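Local structure of oxidoreductase (Methanosarcina mazei, 3KA7) at residues A[64-69]-A[76-81]. The protein binds flavin-adenine dinucleotide and, as a member of the flavin-containing amine oxidoreductase family, probably catalyses a flavin-dependent redox reaction. Sequence-based numbering, arbitrary orientation.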
# COMPACT_ATOMS: atom_id res chain seq x y z
N PRO A 64 -5.62 -10.39 -5.19
CA PRO A 64 -5.73 -11.16 -3.95
C PRO A 64 -6.70 -10.56 -2.93
O PRO A 64 -7.38 -11.32 -2.24
CB PRO A 64 -4.31 -11.11 -3.38
CG PRO A 64 -3.44 -10.98 -4.60
CD PRO A 64 -4.22 -10.08 -5.53
N LEU A 65 -6.78 -9.24 -2.83
CA LEU A 65 -7.71 -8.63 -1.88
C LEU A 65 -9.16 -8.87 -2.31
O LEU A 65 -10.00 -9.32 -1.51
CB LEU A 65 -7.44 -7.14 -1.68
CG LEU A 65 -8.35 -6.49 -0.64
CD1 LEU A 65 -8.18 -7.17 0.71
CD2 LEU A 65 -8.05 -5.03 -0.50
N ALA A 66 -9.45 -8.58 -3.57
CA ALA A 66 -10.80 -8.79 -4.10
C ALA A 66 -11.18 -10.24 -3.95
O ALA A 66 -12.33 -10.56 -3.60
CB ALA A 66 -10.89 -8.35 -5.56
N CYS A 67 -10.23 -11.14 -4.19
CA CYS A 67 -10.49 -12.56 -4.05
C CYS A 67 -10.77 -12.96 -2.60
O CYS A 67 -11.71 -13.71 -2.32
CB CYS A 67 -9.31 -13.36 -4.58
SG CYS A 67 -9.12 -13.17 -6.36
N PHE A 68 -9.96 -12.44 -1.67
CA PHE A 68 -10.20 -12.67 -0.24
C PHE A 68 -11.62 -12.25 0.15
O PHE A 68 -12.33 -12.98 0.86
CB PHE A 68 -9.19 -11.87 0.59
CG PHE A 68 -8.92 -12.44 1.96
CD1 PHE A 68 -7.69 -13.02 2.27
CD2 PHE A 68 -9.89 -12.38 2.96
CE1 PHE A 68 -7.43 -13.53 3.55
CE2 PHE A 68 -9.64 -12.90 4.23
CZ PHE A 68 -8.41 -13.47 4.52
N LEU A 69 -12.03 -11.07 -0.30
CA LEU A 69 -13.35 -10.56 -0.00
C LEU A 69 -14.46 -11.50 -0.49
O LEU A 69 -15.43 -11.75 0.22
CB LEU A 69 -13.53 -9.16 -0.60
CG LEU A 69 -12.67 -8.07 0.07
CD1 LEU A 69 -12.77 -6.71 -0.66
CD2 LEU A 69 -13.07 -7.91 1.51
N VAL A 76 -18.91 -5.90 -1.53
CA VAL A 76 -18.52 -4.53 -1.86
C VAL A 76 -18.15 -4.43 -3.33
O VAL A 76 -17.48 -5.30 -3.87
CB VAL A 76 -17.38 -4.00 -0.96
CG1 VAL A 76 -16.25 -5.02 -0.89
CG2 VAL A 76 -16.86 -2.66 -1.49
N ASN A 77 -18.63 -3.36 -3.96
CA ASN A 77 -18.44 -3.14 -5.38
C ASN A 77 -17.07 -2.54 -5.63
O ASN A 77 -16.76 -1.46 -5.13
CB ASN A 77 -19.51 -2.18 -5.90
CG ASN A 77 -19.39 -1.92 -7.39
OD1 ASN A 77 -19.03 -2.81 -8.16
ND2 ASN A 77 -19.70 -0.70 -7.81
N ILE A 78 -16.24 -3.24 -6.39
CA ILE A 78 -14.96 -2.67 -6.82
C ILE A 78 -15.00 -2.47 -8.32
O ILE A 78 -15.21 -3.43 -9.07
CB ILE A 78 -13.77 -3.59 -6.48
CG1 ILE A 78 -13.79 -3.95 -4.99
CG2 ILE A 78 -12.46 -2.90 -6.85
CD1 ILE A 78 -12.83 -5.07 -4.62
N VAL A 79 -14.82 -1.24 -8.76
CA VAL A 79 -14.84 -0.94 -10.19
C VAL A 79 -13.43 -0.93 -10.77
O VAL A 79 -12.50 -0.38 -10.16
CB VAL A 79 -15.51 0.40 -10.50
CG1 VAL A 79 -15.80 0.49 -11.99
CG2 VAL A 79 -16.82 0.54 -9.69
N ARG A 80 -13.28 -1.57 -11.92
CA ARG A 80 -11.99 -1.56 -12.63
C ARG A 80 -11.70 -0.18 -13.20
O ARG A 80 -12.54 0.43 -13.87
CB ARG A 80 -11.98 -2.61 -13.75
CG ARG A 80 -10.72 -2.63 -14.59
CD ARG A 80 -9.49 -3.06 -13.82
NE ARG A 80 -9.59 -4.43 -13.30
CZ ARG A 80 -9.48 -5.53 -14.02
NH1 ARG A 80 -9.25 -5.45 -15.33
NH2 ARG A 80 -9.58 -6.73 -13.45
N SER A 81 -10.50 0.33 -12.92
CA SER A 81 -10.09 1.65 -13.39
C SER A 81 -9.83 1.65 -14.90
O SER A 81 -9.49 0.63 -15.49
CB SER A 81 -8.80 2.10 -12.71
OG SER A 81 -8.95 2.31 -11.32
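Val-76 makes the first touch on the helix: its CG1 methyl meets CD1 of Leu-69 at 3.9 Å, the two side chains crossing at a slant. The valine is turned so that CG1 sits between its own backbone N and carbonyl carbon (chi1 48°), and it is this methyl, not CG2, that reaches the leucine. Leu-69 meets it with its CD1 methyl.

Two residues further on, where the chain has become strand, Ile-78 points at the helix and lays the end of its longer branch against two helix residues, Ala-66 and Leu-69. Its CD1 rests 3.9 Å from CB of Ala-66 and 4.3 Å from CD1 of Leu-69. With chi2 at 168° CD1 lies anti to CA, so the arm is extended and its terminal methyl does the touching. Leu-69 CD1 therefore has against it a methyl each from Val-76, in the loop leading to the strand, and Ile-78, within it, whereas Ala-66, one helical turn earlier, offers a single methyl to the isoleucine. The contact is wholly apolar and light, burying 123 Å² in all, with the CA atoms of Ala-66 and Ile-78 still 7.9 Å apart.

This is a helix and the short strand that follows it, folded back beside each other after a brief connection. The side chain of Ile-78 is about 11 Å from the bound FAD, so the contact lies outside the cofactor's direct contacts. Strand 78-80 pairs antiparallel with strand 189-191, while helix 195-208 adds Leu-202 against Leu-69 and Ala-201 against Val-76. Elsewhere on helix 64-71, Leu-65 and Phe-68 pack on helix 10-21 and on helix 408-421, which carries the FAD-binding residue Val-409, so the helix lies between this small two-stranded sheet and helices of the FAD-binding part of the fold.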